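Local coordinates for sensor protein (Haloarcula marismortui ATCC 43049, PDB 3BWL) that probably acts as a sensor histidine kinase, autophosphorylating a histidine with ATP, its PAS domain binding indole-3-carbaldehyde, at residues S79-D84 and V105-F110. Residues are numbered along the deposited sequence; the frame is centred on the assembly and turned at random. Where two conformers were deposited one is given.
Sequences SGFSVD and VHLLRF
Asp84 N donates a hydrogen bond to Arg109 O over 2.7 Å, where the loop 79-84 meets strand 105-110 and the CA atoms of Val83 and Arg109 lie 5.2 Å apart. The donor stands above the carbonyl plane, 38° out of it. The side chain of Arg109 then runs back along the loop. Its chi1 of 180° points CG away from the backbone N, and the aliphatic part passes the loop backbone, Arg109 CB reaching Ser82 O at 3.5 Å and also packing on Phe81 CB. In the conformer described, a bend at chi3 brings Arg109 NH1 to Phe81 O for a 3.2 Å hydrogen bond, while NH2 forms a salt bridge with Asp116, so one guanidinium can tie the loop to strand 115-124.

Phe81 reaches farther along the strand, to Leu107. Its ring lies with an edge at Leu107 O, Phe81 CE2 being 3.4 Å from that oxygen, and Phe81 CZ meets the methyl CD2 of Leu107 at 3.6 Å. With the ring of Phe81 cut back to an alanine, Leu107 CD2 would probably lose its aromatic neighbour and a gap would open beside the strand. Near the Asp84-Arg109 bond, Leu108 CD1 touches Asp84 O at 3.6 Å.

The contact illustrates how a connecting loop in a PAS fold can be fastened over its antiparallel sheet. The loop links helix 71-79 to strand 86-94, an outermost strand of this chain's sheet, which pairs with 100-112. Arg87 of that strand makes a cation-pi contact with Phe81, and Leu107 also touches the bound indole-3-carbaldehyde and Ala120 on strand 115-124.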
ATOM      1  N   SER A  79      17.319 -11.740   7.924  1.00 23.44           N
ATOM      2  CA  SER A  79      17.432 -12.665   9.065  0.60 24.29           C
ATOM      3  C   SER A  79      17.329 -11.945  10.422  1.00 24.30           C
ATOM      4  O   SER A  79      16.973 -12.566  11.419  1.00 24.76           O
ATOM      5  CB  SER A  79      18.712 -13.502   8.976  0.60 24.78           C
ATOM      6  OG  SER A  79      19.850 -12.672   9.064  0.60 25.65           O
ATOM      7  N   GLY A  80      17.630 -10.640  10.455  1.00 24.57           N
ATOM      8  CA  GLY A  80      17.572  -9.869  11.701  1.00 25.16           C
ATOM      9  C   GLY A  80      16.149  -9.477  12.127  1.00 25.47           C
ATOM     10  O   GLY A  80      15.938  -9.109  13.267  1.00 26.19           O
ATOM     11  N   PHE A  81      15.177  -9.562  11.221  1.00 25.50           N
ATOM     12  CA  PHE A  81      13.759  -9.203  11.525  1.00 25.14           C
ATOM     13  C   PHE A  81      13.032 -10.215  12.403  1.00 26.08           C
ATOM     14  O   PHE A  81      13.051 -11.425  12.125  1.00 25.24           O
ATOM     15  CB  PHE A  81      12.966  -9.052  10.219  1.00 24.85           C
ATOM     16  CG  PHE A  81      13.084  -7.709   9.602  1.00 24.92           C
ATOM     17  CD1 PHE A  81      14.273  -7.310   8.991  1.00 23.51           C
ATOM     18  CD2 PHE A  81      11.981  -6.825   9.600  1.00 21.55           C
ATOM     19  CE1 PHE A  81      14.387  -6.055   8.386  1.00 25.39           C
ATOM     20  CE2 PHE A  81      12.107  -5.546   8.985  1.00 23.09           C
ATOM     21  CZ  PHE A  81      13.294  -5.183   8.396  1.00 25.27           C
ATOM     22  N   SER A  82      12.406  -9.717  13.465  1.00 25.13           N
ATOM     23  CA  SER A  82      11.406 -10.482  14.179  1.00 26.62           C
ATOM     24  C   SER A  82      10.074 -10.403  13.427  1.00 25.80           C
ATOM     25  O   SER A  82       9.849  -9.475  12.670  1.00 24.99           O
ATOM     26  CB  SER A  82      11.245  -9.875  15.557  1.00 26.00           C
ATOM     27  OG  SER A  82      12.422 -10.124  16.303  1.00 29.63           O
ATOM     28  N   VAL A  83       9.205 -11.390  13.615  1.00 25.87           N
ATOM     29  CA  VAL A  83       7.862 -11.308  13.024  1.00 25.88           C
ATOM     30  C   VAL A  83       7.191 -10.015  13.498  1.00 25.85           C
ATOM     31  O   VAL A  83       7.230  -9.688  14.691  1.00 25.43           O
ATOM     32  CB  VAL A  83       6.962 -12.550  13.374  1.00 26.53           C
ATOM     33  CG1 VAL A  83       5.550 -12.376  12.817  1.00 26.34           C
ATOM     34  CG2 VAL A  83       7.577 -13.828  12.840  1.00 26.21           C
ATOM     35  N   ASP A  84       6.581  -9.308  12.547  1.00 25.19           N
ATOM     36  CA  ASP A  84       5.870  -8.019  12.734  1.00 26.28           C
ATOM     37  C   ASP A  84       6.759  -6.785  12.924  1.00 25.50           C
ATOM     38  O   ASP A  84       6.238  -5.659  13.061  1.00 26.83           O
ATOM     39  CB  ASP A  84       4.749  -8.111  13.802  1.00 26.34           C
ATOM     40  CG  ASP A  84       3.525  -8.901  13.300  1.00 29.45           C
ATOM     41  OD1 ASP A  84       3.426  -9.157  12.071  1.00 30.34           O
ATOM     42  OD2 ASP A  84       2.645  -9.268  14.130  1.00 34.92           O
ATOM     43  N   VAL A 105      13.078   2.260   1.689  1.00 14.87           N
ATOM     44  CA  VAL A 105      12.274   1.054   1.787  1.00 15.59           C
ATOM     45  C   VAL A 105      11.722   0.950   3.190  1.00 16.29           C
ATOM     46  O   VAL A 105      12.477   1.120   4.176  1.00 16.77           O
ATOM     47  CB  VAL A 105      13.143  -0.233   1.542  1.00 16.69           C
ATOM     48  CG1 VAL A 105      12.275  -1.443   1.558  1.00 16.13           C
ATOM     49  CG2 VAL A 105      13.855  -0.159   0.209  1.00 16.60           C
ATOM     50  N   HIS A 106      10.411   0.765   3.304  1.00 16.24           N
ATOM     51  CA  HIS A 106       9.823   0.425   4.619  1.00 16.09           C
ATOM     52  C   HIS A 106       9.487  -1.064   4.549  1.00 17.09           C
ATOM     53  O   HIS A 106       8.589  -1.471   3.811  1.00 16.68           O
ATOM     54  CB  HIS A 106       8.554   1.288   4.907  1.00 14.78           C
ATOM     55  CG  HIS A 106       8.161   1.341   6.348  1.00 16.58           C
ATOM     56  ND1 HIS A 106       7.142   2.148   6.809  1.00 17.85           N
ATOM     57  CD2 HIS A 106       8.653   0.696   7.440  1.00 19.67           C
ATOM     58  CE1 HIS A 106       7.020   2.001   8.124  1.00 19.21           C
ATOM     59  NE2 HIS A 106       7.936   1.138   8.534  1.00 17.10           N
ATOM     60  N   LEU A 107      10.236  -1.876   5.335  1.00 17.39           N
ATOM     61  CA  LEU A 107      10.139  -3.296   5.225  1.00 16.87           C
ATOM     62  C   LEU A 107       9.489  -3.908   6.474  1.00 17.62           C
ATOM     63  O   LEU A 107       9.798  -3.514   7.609  1.00 17.44           O
ATOM     64  CB  LEU A 107      11.550  -3.865   5.047  1.00 15.75           C
ATOM     65  CG  LEU A 107      11.744  -5.371   4.852  1.00 17.45           C
ATOM     66  CD1 LEU A 107      11.146  -5.775   3.520  1.00 18.95           C
ATOM     67  CD2 LEU A 107      13.228  -5.690   4.803  1.00 18.94           C
ATOM     68  N   LEU A 108       8.619  -4.888   6.241  1.00 17.85           N
ATOM     69  CA  LEU A 108       7.877  -5.568   7.307  1.00 17.67           C
ATOM     70  C   LEU A 108       8.067  -7.066   7.189  1.00 17.51           C
ATOM     71  O   LEU A 108       7.948  -7.594   6.093  1.00 17.91           O
ATOM     72  CB  LEU A 108       6.366  -5.275   7.121  1.00 16.38           C
ATOM     73  CG  LEU A 108       5.389  -6.095   7.977  1.00 17.35           C
ATOM     74  CD1 LEU A 108       5.545  -5.830   9.514  1.00 16.34           C
ATOM     75  CD2 LEU A 108       3.949  -5.869   7.551  1.00 17.89           C
ATOM     76  N   ARG A 109       8.349  -7.773   8.295  1.00 18.83           N
ATOM     77  CA  ARG A 109       8.301  -9.233   8.280  0.60 19.46           C
ATOM     78  C   ARG A 109       6.938  -9.585   8.864  1.00 19.88           C
ATOM     79  O   ARG A 109       6.560  -9.033   9.908  1.00 20.39           O
ATOM     80  CB  ARG A 109       9.406  -9.857   9.174  0.60 19.40           C
ATOM     81  CG  ARG A 109       9.346 -11.402   9.164  0.60 20.40           C
ATOM     82  CD  ARG A 109      10.587 -12.072   9.798  0.60 20.80           C
ATOM     83  NE  ARG A 109      10.928 -13.276   9.042  0.60 23.25           N
ATOM     84  CZ  ARG A 109      12.148 -13.801   8.918  0.60 22.77           C
ATOM     85  NH1 ARG A 109      13.196 -13.271   9.537  0.60 20.57           N
ATOM     86  NH2 ARG A 109      12.309 -14.879   8.167  0.60 22.13           N
ATOM     87  N   PHE A 110       6.193 -10.468   8.202  1.00 19.85           N
ATOM     88  CA  PHE A 110       4.856 -10.831   8.722  1.00 22.63           C
ATOM     89  C   PHE A 110       4.389 -12.149   8.178  1.00 23.11           C
ATOM     90  O   PHE A 110       5.017 -12.726   7.280  1.00 23.15           O
ATOM     91  CB  PHE A 110       3.828  -9.724   8.465  1.00 22.12           C
ATOM     92  CG  PHE A 110       3.289  -9.662   7.035  1.00 24.34           C
ATOM     93  CD1 PHE A 110       1.921  -9.515   6.820  1.00 27.02           C
ATOM     94  CD2 PHE A 110       4.129  -9.734   5.928  1.00 23.96           C
ATOM     95  CE1 PHE A 110       1.421  -9.406   5.519  1.00 26.72           C
ATOM     96  CE2 PHE A 110       3.627  -9.636   4.625  1.00 24.41           C
ATOM     97  CZ  PHE A 110       2.281  -9.471   4.439  1.00 24.27           C
TER